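Local coordinates for integral membrane indolylacetylinositol arabinosyltransferase EmbC (PDB 7BVE), which probably transfers arabinose units in the membrane to build the arabinan polymers of the mycobacterial cell wall, at residues 533-544 with 589-599; 624-635 with 703-711. One frame throughout, in Å; residues are numbered along the deposited sequence.

Interaction 1 (533-544 with 589-599); sequences SIAMTLRKGRIP and LAAVAVTTTAM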
loop_
_atom_site.group_PDB
_atom_site.type_symbol
_atom_site.label_atom_id
_atom_site.label_comp_id
_atom_site.label_asym_id
_atom_site.label_seq_id
_atom_site.Cartn_x
_atom_site.Cartn_y
_atom_site.Cartn_z
ATOM N N SER A 533 -26.380 -12.838 -6.369
ATOM C CA SER A 533 -26.831 -14.223 -6.268
ATOM C C SER A 533 -27.057 -14.644 -4.818
ATOM O O SER A 533 -28.050 -15.317 -4.512
ATOM C CB SER A 533 -25.817 -15.137 -6.937
ATOM O OG SER A 533 -25.676 -14.801 -8.300
ATOM N N ILE A 534 -26.167 -14.229 -3.906
ATOM C CA ILE A 534 -26.336 -14.544 -2.485
ATOM C C ILE A 534 -27.569 -13.850 -1.912
ATOM O O ILE A 534 -28.327 -14.446 -1.137
ATOM C CB ILE A 534 -25.060 -14.176 -1.704
ATOM C CG1 ILE A 534 -23.911 -15.101 -2.076
ATOM C CG2 ILE A 534 -25.268 -14.246 -0.212
ATOM C CD1 ILE A 534 -22.597 -14.658 -1.516
ATOM N N ALA A 535 -27.813 -12.597 -2.311
ATOM C CA ALA A 535 -28.962 -11.863 -1.788
ATOM C C ALA A 535 -30.280 -12.444 -2.280
ATOM O O ALA A 535 -31.257 -12.493 -1.526
ATOM C CB ALA A 535 -28.862 -10.392 -2.169
ATOM N N MET A 536 -30.327 -12.908 -3.528
ATOM C CA MET A 536 -31.556 -13.518 -4.021
ATOM C C MET A 536 -31.753 -14.923 -3.460
ATOM O O MET A 536 -32.891 -15.376 -3.318
ATOM C CB MET A 536 -31.544 -13.522 -5.546
ATOM C CG MET A 536 -32.841 -13.938 -6.204
ATOM S SD MET A 536 -34.202 -12.856 -5.772
ATOM C CE MET A 536 -33.712 -11.369 -6.622
ATOM N N THR A 537 -30.670 -15.620 -3.114
ATOM C CA THR A 537 -30.811 -16.911 -2.449
ATOM C C THR A 537 -31.274 -16.755 -1.004
ATOM O O THR A 537 -32.051 -17.580 -0.514
ATOM C CB THR A 537 -29.484 -17.666 -2.518
ATOM O OG1 THR A 537 -29.074 -17.758 -3.885
ATOM C CG2 THR A 537 -29.613 -19.070 -1.986
ATOM N N LEU A 538 -30.839 -15.699 -0.313
ATOM C CA LEU A 538 -31.318 -15.458 1.048
ATOM C C LEU A 538 -32.760 -14.979 1.060
ATOM O O LEU A 538 -33.567 -15.466 1.856
ATOM C CB LEU A 538 -30.436 -14.443 1.766
ATOM C CG LEU A 538 -29.051 -14.852 2.234
ATOM C CD1 LEU A 538 -28.354 -13.657 2.816
ATOM C CD2 LEU A 538 -29.165 -15.942 3.260
ATOM N N ARG A 539 -33.095 -14.014 0.195
ATOM C CA ARG A 539 -34.387 -13.332 0.252
ATOM C C ARG A 539 -35.540 -14.285 -0.023
ATOM O O ARG A 539 -36.400 -14.506 0.832
ATOM C CB ARG A 539 -34.412 -12.182 -0.747
ATOM C CG ARG A 539 -35.720 -11.442 -0.763
ATOM C CD ARG A 539 -35.905 -10.709 0.531
ATOM N NE ARG A 539 -37.156 -9.969 0.583
ATOM C CZ ARG A 539 -37.590 -9.340 1.667
ATOM N NH1 ARG A 539 -36.867 -9.357 2.772
ATOM N NH2 ARG A 539 -38.741 -8.686 1.644
ATOM N N LYS A 540 -35.562 -14.872 -1.206
ATOM C CA LYS A 540 -36.504 -15.933 -1.503
ATOM C C LYS A 540 -35.925 -17.252 -1.016
ATOM O O LYS A 540 -34.904 -17.290 -0.333
ATOM C CB LYS A 540 -36.803 -15.955 -2.995
ATOM C CG LYS A 540 -37.449 -14.663 -3.446
ATOM C CD LYS A 540 -37.743 -14.640 -4.917
ATOM C CE LYS A 540 -38.517 -13.387 -5.281
ATOM N NZ LYS A 540 -37.705 -12.164 -5.078
ATOM N N GLY A 541 -36.593 -18.349 -1.342
ATOM C CA GLY A 541 -36.010 -19.640 -1.031
ATOM C C GLY A 541 -34.819 -19.939 -1.916
ATOM O O GLY A 541 -33.827 -20.518 -1.471
ATOM N N ARG A 542 -34.892 -19.506 -3.167
ATOM C CA ARG A 542 -33.908 -19.777 -4.200
ATOM C C ARG A 542 -34.191 -18.826 -5.350
ATOM O O ARG A 542 -35.207 -18.126 -5.356
ATOM C CB ARG A 542 -34.000 -21.218 -4.675
ATOM C CG ARG A 542 -35.308 -21.478 -5.356
ATOM C CD ARG A 542 -35.445 -22.899 -5.790
ATOM N NE ARG A 542 -36.661 -23.069 -6.568
ATOM C CZ ARG A 542 -37.049 -24.218 -7.100
ATOM N NH1 ARG A 542 -36.317 -25.308 -6.926
ATOM N NH2 ARG A 542 -38.171 -24.276 -7.800
ATOM N N ILE A 543 -33.286 -18.806 -6.319
ATOM C CA ILE A 543 -33.575 -18.083 -7.562
ATOM C C ILE A 543 -34.672 -18.835 -8.306
ATOM O O ILE A 543 -34.512 -20.040 -8.568
ATOM C CB ILE A 543 -32.299 -17.958 -8.406
ATOM C CG1 ILE A 543 -31.231 -17.219 -7.606
ATOM C CG2 ILE A 543 -32.559 -17.217 -9.684
ATOM C CD1 ILE A 543 -29.863 -17.323 -8.182
ATOM N N PRO A 544 -35.806 -18.181 -8.661
ATOM C CA PRO A 544 -37.075 -18.900 -8.884
ATOM C C PRO A 544 -37.136 -19.948 -9.984
ATOM O O PRO A 544 -37.670 -21.039 -9.757
ATOM C CB PRO A 544 -38.053 -17.762 -9.196
ATOM C CG PRO A 544 -37.492 -16.598 -8.508
ATOM C CD PRO A 544 -36.017 -16.724 -8.638
ATOM N N LEU A 589 -26.457 -17.152 -13.415
ATOM C CA LEU A 589 -27.278 -16.993 -12.213
ATOM C C LEU A 589 -27.649 -15.536 -11.959
ATOM O O LEU A 589 -28.796 -15.238 -11.613
ATOM C CB LEU A 589 -26.567 -17.563 -10.994
ATOM C CG LEU A 589 -26.483 -19.074 -10.893
ATOM C CD1 LEU A 589 -25.665 -19.428 -9.683
ATOM C CD2 LEU A 589 -27.873 -19.641 -10.789
ATOM N N ALA A 590 -26.707 -14.613 -12.136
ATOM C CA ALA A 590 -27.000 -13.209 -11.905
ATOM C C ALA A 590 -27.792 -12.576 -13.036
ATOM O O ALA A 590 -28.245 -11.443 -12.887
ATOM C CB ALA A 590 -25.707 -12.434 -11.692
ATOM N N ALA A 591 -27.945 -13.250 -14.172
ATOM C CA ALA A 591 -28.897 -12.751 -15.152
ATOM C C ALA A 591 -30.298 -13.254 -14.879
ATOM O O ALA A 591 -31.269 -12.539 -15.134
ATOM C CB ALA A 591 -28.498 -13.162 -16.549
ATOM N N VAL A 592 -30.431 -14.492 -14.401
ATOM C CA VAL A 592 -31.764 -14.970 -14.051
ATOM C C VAL A 592 -32.274 -14.272 -12.791
ATOM O O VAL A 592 -33.470 -13.987 -12.670
ATOM C CB VAL A 592 -31.736 -16.502 -13.924
ATOM C CG1 VAL A 592 -33.069 -17.055 -13.474
ATOM C CG2 VAL A 592 -31.383 -17.091 -15.247
ATOM N N ALA A 593 -31.380 -13.898 -11.881
ATOM C CA ALA A 593 -31.774 -13.263 -10.630
ATOM C C ALA A 593 -32.179 -11.801 -10.772
ATOM O O ALA A 593 -32.494 -11.174 -9.762
ATOM C CB ALA A 593 -30.634 -13.365 -9.617
ATOM N N VAL A 594 -32.182 -11.239 -11.975
ATOM C CA VAL A 594 -32.450 -9.820 -12.165
ATOM C C VAL A 594 -33.718 -9.557 -12.972
ATOM O O VAL A 594 -34.412 -8.564 -12.696
ATOM C CB VAL A 594 -31.218 -9.132 -12.804
ATOM C CG1 VAL A 594 -31.470 -7.733 -13.311
ATOM C CG2 VAL A 594 -30.132 -9.028 -11.773
ATOM N N THR A 595 -34.121 -10.469 -13.860
ATOM C CA THR A 595 -35.265 -10.319 -14.756
ATOM C C THR A 595 -36.594 -10.064 -14.054
ATOM O O THR A 595 -36.714 -10.281 -12.846
ATOM C CB THR A 595 -35.415 -11.567 -15.624
ATOM O OG1 THR A 595 -35.621 -12.706 -14.786
ATOM C CG2 THR A 595 -34.183 -11.785 -16.462
ATOM N N THR A 596 -37.595 -9.618 -14.819
ATOM C CA THR A 596 -38.885 -9.205 -14.275
ATOM C C THR A 596 -39.640 -10.367 -13.635
ATOM O O THR A 596 -40.457 -10.152 -12.735
ATOM C CB THR A 596 -39.714 -8.581 -15.401
ATOM O OG1 THR A 596 -38.881 -7.700 -16.160
ATOM C CG2 THR A 596 -40.858 -7.753 -14.845
ATOM N N THR A 597 -39.357 -11.598 -14.058
ATOM C CA THR A 597 -39.931 -12.778 -13.425
ATOM C C THR A 597 -39.399 -12.980 -12.008
ATOM O O THR A 597 -40.156 -13.382 -11.118
ATOM C CB THR A 597 -39.636 -14.006 -14.290
ATOM O OG1 THR A 597 -40.067 -13.747 -15.631
ATOM C CG2 THR A 597 -40.373 -15.234 -13.780
ATOM N N ALA A 598 -38.125 -12.679 -11.769
ATOM C CA ALA A 598 -37.518 -12.908 -10.464
ATOM C C ALA A 598 -37.590 -11.684 -9.560
ATOM O O ALA A 598 -38.018 -11.786 -8.410
ATOM C CB ALA A 598 -36.064 -13.346 -10.634
ATOM N N MET A 599 -37.166 -10.528 -10.055
ATOM C CA MET A 599 -37.122 -9.299 -9.268
ATOM C C MET A 599 -38.244 -8.396 -9.766
ATOM O O MET A 599 -38.149 -7.809 -10.844
ATOM C CB MET A 599 -35.754 -8.641 -9.389
ATOM C CG MET A 599 -35.545 -7.460 -8.494
ATOM S SD MET A 599 -33.905 -6.753 -8.694
ATOM C CE MET A 599 -32.903 -7.932 -7.817
#

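Interaction 2 (624-635 with 703-711); sequences NGWWYVSNFGVP and SLTLGMINQ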
loop_
_atom_site.group_PDB
_atom_site.type_symbol
_atom_site.label_atom_id
_atom_site.label_comp_id
_atom_site.label_asym_id
_atom_site.label_seq_id
_atom_site.Cartn_x
_atom_site.Cartn_y
_atom_site.Cartn_z
ATOM N N ASN A 624 -4.525 2.265 -18.868
ATOM C CA ASN A 624 -4.727 1.147 -19.788
ATOM C C ASN A 624 -3.408 0.410 -20.013
ATOM O O ASN A 624 -2.956 0.222 -21.133
ATOM C CB ASN A 624 -5.290 1.655 -21.109
ATOM C CG ASN A 624 -5.792 0.557 -21.999
ATOM O OD1 ASN A 624 -6.259 -0.467 -21.516
ATOM N ND2 ASN A 624 -5.635 0.725 -23.299
ATOM N N GLY A 625 -2.779 -0.008 -18.923
ATOM C CA GLY A 625 -1.421 -0.516 -18.963
ATOM C C GLY A 625 -1.374 -2.026 -19.105
ATOM O O GLY A 625 -2.132 -2.745 -18.460
ATOM N N TRP A 626 -0.471 -2.489 -19.956
ATOM C CA TRP A 626 -0.193 -3.898 -20.166
ATOM C C TRP A 626 1.281 -4.140 -19.847
ATOM O O TRP A 626 1.999 -3.235 -19.430
ATOM C CB TRP A 626 -0.563 -4.301 -21.592
ATOM C CG TRP A 626 -2.010 -4.108 -21.903
ATOM C CD1 TRP A 626 -2.571 -3.044 -22.526
ATOM C CD2 TRP A 626 -3.082 -5.004 -21.602
ATOM N NE1 TRP A 626 -3.924 -3.212 -22.633
ATOM C CE2 TRP A 626 -4.263 -4.411 -22.069
ATOM C CE3 TRP A 626 -3.157 -6.246 -20.971
ATOM C CZ2 TRP A 626 -5.502 -5.020 -21.939
ATOM C CZ3 TRP A 626 -4.381 -6.850 -20.849
ATOM C CH2 TRP A 626 -5.539 -6.240 -21.326
ATOM N N TRP A 627 1.742 -5.360 -20.062
ATOM C CA TRP A 627 3.074 -5.773 -19.640
ATOM C C TRP A 627 4.114 -5.371 -20.686
ATOM O O TRP A 627 3.859 -4.490 -21.507
ATOM C CB TRP A 627 3.079 -7.262 -19.308
ATOM C CG TRP A 627 2.383 -7.515 -18.035
ATOM C CD1 TRP A 627 1.128 -8.006 -17.873
ATOM C CD2 TRP A 627 2.870 -7.218 -16.733
ATOM N NE1 TRP A 627 0.818 -8.066 -16.542
ATOM C CE2 TRP A 627 1.872 -7.583 -15.820
ATOM C CE3 TRP A 627 4.067 -6.693 -16.245
ATOM C CZ2 TRP A 627 2.029 -7.441 -14.455
ATOM C CZ3 TRP A 627 4.221 -6.552 -14.895
ATOM C CH2 TRP A 627 3.209 -6.924 -14.010
ATOM N N TYR A 628 5.292 -6.001 -20.630
ATOM C CA TYR A 628 6.566 -5.518 -21.162
ATOM C C TYR A 628 6.553 -4.947 -22.588
ATOM O O TYR A 628 6.733 -3.739 -22.765
ATOM C CB TYR A 628 7.562 -6.682 -21.010
ATOM C CG TYR A 628 8.854 -6.558 -21.755
ATOM C CD1 TYR A 628 9.728 -5.518 -21.501
ATOM C CD2 TYR A 628 9.236 -7.530 -22.665
ATOM C CE1 TYR A 628 10.911 -5.408 -22.188
ATOM C CE2 TYR A 628 10.424 -7.437 -23.343
ATOM C CZ TYR A 628 11.255 -6.370 -23.105
ATOM O OH TYR A 628 12.443 -6.248 -23.780
ATOM N N VAL A 629 6.280 -5.750 -23.614
ATOM C CA VAL A 629 6.189 -5.227 -24.974
ATOM C C VAL A 629 4.778 -5.243 -25.516
ATOM O O VAL A 629 4.577 -4.935 -26.692
ATOM C CB VAL A 629 7.134 -5.952 -25.952
ATOM C CG1 VAL A 629 8.549 -5.547 -25.696
ATOM C CG2 VAL A 629 6.974 -7.440 -25.836
ATOM N N SER A 630 3.794 -5.571 -24.698
ATOM C CA SER A 630 2.406 -5.439 -25.094
ATOM C C SER A 630 1.915 -4.009 -24.983
ATOM O O SER A 630 0.780 -3.727 -25.364
ATOM C CB SER A 630 1.546 -6.348 -24.233
ATOM O OG SER A 630 1.923 -7.696 -24.418
ATOM N N ASN A 631 2.756 -3.115 -24.497
ATOM C CA ASN A 631 2.388 -1.765 -24.158
ATOM C C ASN A 631 2.776 -0.781 -25.251
ATOM O O ASN A 631 2.561 0.420 -25.086
ATOM C CB ASN A 631 3.071 -1.395 -22.851
ATOM C CG ASN A 631 2.261 -0.464 -22.021
ATOM O OD1 ASN A 631 1.118 -0.189 -22.343
ATOM N ND2 ASN A 631 2.842 0.034 -20.941
ATOM N N PHE A 632 3.347 -1.253 -26.353
ATOM C CA PHE A 632 3.829 -0.388 -27.428
ATOM C C PHE A 632 2.645 0.126 -28.231
ATOM O O PHE A 632 1.973 -0.637 -28.921
ATOM C CB PHE A 632 4.786 -1.123 -28.364
ATOM C CG PHE A 632 6.149 -1.409 -27.795
ATOM C CD1 PHE A 632 6.523 -0.981 -26.536
ATOM C CD2 PHE A 632 7.090 -2.052 -28.576
ATOM C CE1 PHE A 632 7.782 -1.243 -26.050
ATOM C CE2 PHE A 632 8.353 -2.303 -28.097
ATOM C CZ PHE A 632 8.698 -1.900 -26.834
ATOM N N GLY A 633 2.398 1.433 -28.172
ATOM C CA GLY A 633 1.431 2.076 -29.038
ATOM C C GLY A 633 0.005 2.087 -28.541
ATOM O O GLY A 633 -0.871 2.595 -29.244
ATOM N N VAL A 634 -0.250 1.566 -27.351
ATOM C CA VAL A 634 -1.618 1.387 -26.852
ATOM C C VAL A 634 -2.154 2.728 -26.366
ATOM O O VAL A 634 -1.413 3.477 -25.707
ATOM C CB VAL A 634 -1.621 0.333 -25.738
ATOM C CG1 VAL A 634 -2.961 0.194 -25.080
ATOM C CG2 VAL A 634 -1.220 -0.991 -26.306
ATOM N N PRO A 635 -3.396 3.100 -26.693
ATOM C CA PRO A 635 -3.946 4.367 -26.198
ATOM C C PRO A 635 -4.197 4.365 -24.700
ATOM O O PRO A 635 -4.686 3.387 -24.137
ATOM C CB PRO A 635 -5.257 4.506 -26.975
ATOM C CG PRO A 635 -5.587 3.148 -27.419
ATOM C CD PRO A 635 -4.289 2.479 -27.682
ATOM N N SER A 703 -8.414 -1.689 -28.202
ATOM C CA SER A 703 -7.219 -0.981 -27.750
ATOM C C SER A 703 -5.942 -1.686 -28.189
ATOM O O SER A 703 -4.995 -1.033 -28.643
ATOM C CB SER A 703 -7.245 -0.808 -26.236
ATOM O OG SER A 703 -7.060 -2.041 -25.584
ATOM N N LEU A 704 -5.903 -3.018 -28.124
ATOM C CA LEU A 704 -4.691 -3.665 -28.644
ATOM C C LEU A 704 -4.634 -3.740 -30.170
ATOM O O LEU A 704 -3.533 -3.750 -30.735
ATOM C CB LEU A 704 -4.497 -5.041 -28.027
ATOM C CG LEU A 704 -3.783 -4.898 -26.685
ATOM C CD1 LEU A 704 -3.750 -6.169 -25.986
ATOM C CD2 LEU A 704 -2.360 -4.493 -26.917
ATOM N N THR A 705 -5.774 -3.721 -30.866
ATOM C CA THR A 705 -5.717 -3.622 -32.323
ATOM C C THR A 705 -5.218 -2.247 -32.769
ATOM O O THR A 705 -4.434 -2.138 -33.720
ATOM C CB THR A 705 -7.087 -3.927 -32.913
ATOM O OG1 THR A 705 -7.540 -5.183 -32.409
ATOM C CG2 THR A 705 -7.011 -4.030 -34.408
ATOM N N LEU A 706 -5.611 -1.185 -32.057
ATOM C CA LEU A 706 -5.082 0.141 -32.364
ATOM C C LEU A 706 -3.618 0.272 -31.979
ATOM O O LEU A 706 -2.876 1.004 -32.634
ATOM C CB LEU A 706 -5.895 1.224 -31.670
ATOM C CG LEU A 706 -7.253 1.542 -32.262
ATOM C CD1 LEU A 706 -7.952 2.530 -31.374
ATOM C CD2 LEU A 706 -7.055 2.119 -33.633
ATOM N N GLY A 707 -3.187 -0.411 -30.920
ATOM C CA GLY A 707 -1.766 -0.451 -30.613
ATOM C C GLY A 707 -0.949 -1.129 -31.697
ATOM O O GLY A 707 0.188 -0.743 -31.961
ATOM N N MET A 708 -1.523 -2.139 -32.348
ATOM C CA MET A 708 -0.836 -2.768 -33.473
ATOM C C MET A 708 -0.869 -1.878 -34.714
ATOM O O MET A 708 0.028 -1.949 -35.557
ATOM C CB MET A 708 -1.464 -4.136 -33.750
ATOM C CG MET A 708 -0.721 -5.041 -34.713
ATOM S SD MET A 708 -1.146 -4.910 -36.446
ATOM C CE MET A 708 -2.716 -5.739 -36.446
ATOM N N ILE A 709 -1.896 -1.040 -34.851
ATOM C CA ILE A 709 -2.005 -0.213 -36.055
ATOM C C ILE A 709 -1.168 1.069 -35.960
ATOM O O ILE A 709 -0.621 1.522 -36.974
ATOM C CB ILE A 709 -3.494 0.055 -36.359
ATOM C CG1 ILE A 709 -4.147 -1.222 -36.877
ATOM C CG2 ILE A 709 -3.721 1.147 -37.383
ATOM C CD1 ILE A 709 -5.622 -1.119 -37.076
ATOM N N ASN A 710 -1.000 1.641 -34.760
ATOM C CA ASN A 710 -0.232 2.877 -34.614
ATOM C C ASN A 710 1.237 2.679 -34.958
ATOM O O ASN A 710 1.853 3.527 -35.610
ATOM C CB ASN A 710 -0.357 3.441 -33.202
ATOM C CG ASN A 710 -1.710 4.025 -32.927
ATOM O OD1 ASN A 710 -2.358 3.691 -31.945
ATOM N ND2 ASN A 710 -2.159 4.889 -33.818
ATOM N N GLN A 711 1.809 1.543 -34.569
ATOM C CA GLN A 711 3.229 1.308 -34.936
ATOM C C GLN A 711 3.269 0.292 -36.081
ATOM O O GLN A 711 3.703 -0.847 -35.817
ATOM C CB GLN A 711 4.014 0.796 -33.728
ATOM C CG GLN A 711 4.457 1.898 -32.774
ATOM C CD GLN A 711 5.170 1.349 -31.563
ATOM O OE1 GLN A 711 5.378 0.145 -31.433
ATOM N NE2 GLN A 711 5.553 2.238 -30.661
#

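Interaction 1 (533-544 with 589-599)
Two donors of Thr537 grip the carbonyl oxygen of Ser533, whose own side chain rests against Leu589 and Ala590: Thr537 OG1 reaches Ser533 O at 2.7 Å, and the backbone N of Thr537 comes to the same oxygen from the opposite face of the carbonyl plane. The hydroxyl of Ser533 is likewise kept on its own helix by the carbonyl of Ala529, leaving a simple van der Waals approach to the neighbouring backbone, with Ser533 OG 4.0 Å from Ala590 N. One turn on, Met536 leaves the helix with CG anti to the backbone N (chi1 -171°) and then bends twice. Its CG therefore lies against Ala593 CB, while the methyl curls on until Met536 CE is 3.4 Å from Ala593 O and 3.7 Å from Met599 CE. In this GT-C-type bundle the predicted transmembrane helices 517-539 and 582-592 both finish here, and the chain beyond each packs against the other. After helix 517-539 ends, Ile543 returns with its two branches divided. Ile543 CG2 packs on Val592 CG1 at 3.8 Å, and Ile543 CD1 meets Leu589 CD2 at 4.0 Å, the two side chains running nearly perpendicular. Pro544 lays CD and CG on the methyl of Ala598. At the margin, the otherwise extended Lys540 kinks at its last torsion (66°), and Lys540 NZ makes a weak hydrogen bond of 3.4 Å to Ala598 O. Ala535 and Leu538, facing elsewhere, pack on Leu538 and Ala535 of the second subunit.

Interaction 2 (624-635 with 703-711)
Gly633 and Gly707 bring the loop 624-635 almost onto the helix that carries 703-711. Neither has a side chain to hold the backbones apart, and Gly707 CA sends a CA-H...O contact of 3.5 Å to Gly633 O, with an angle of 151° at the hydrogen. Gly633 has a positive phi of 87°, a conformation glycine adopts easily, and this turns the loop just before Val634, whose CA comes nearest the helix, at Gly707. Beside this backbone contact, Leu704 is the apolar wedge. Its methyl CD2 lies 3.7 Å from Val634 CG2 and 3.6 Å from Ser630 O, while its other methyl, CD1, sits over one face of the Trp626 indole, 4.3 Å from Trp626 CE2. Pro635 closes the row, with Pro635 CD 3.7 Å from Ser703 O, and Asn624 ND2 lies 3.7 Å from Ser703 CB. On the far flank the amide end of the extended Gln711 side chain lies against Phe632 CB, its plane turned 58° from the phenyl ring.

The second shell fixes the loop's shape. Asn624 ND2 gives a hydrogen bond of 2.9 Å to Pro635 O, nearly straight and in the plane of the amide, pinning one end of the loop to the other. Backbone bonds between Asn624 and Trp636 continue the closure. Ser703 OG turns back to the carbonyl of Glu700 in its own helix, and Arg1035 makes a cation-pi contact with Phe632. A small-residue contact with a CA-H...O approach, of the kind known where membrane helices pack closely, here seats an interhelical loop on the end of the last predicted transmembrane helix.

In the fold
Both contacts are largely buried, yet they belong to different parts of the chain. Interaction 1 is peripheral, its centre about 43 Å from that of the chain, beside the second subunit; interaction 2 lies about 20 Å from the centre, where no other protein chain touches its segments. Their centres are about 40 Å apart and their nearest atoms about 23 Å, and they share no helix. The first joins the ends of two predicted transmembrane helices through methionine, isoleucine and alanine, with one weak lysine bond at its edge. The second sets a loop on a helix end through bare glycine backbone, aided by proline and aromatic groups, with Leu706 and Asn710 exposed at its rim.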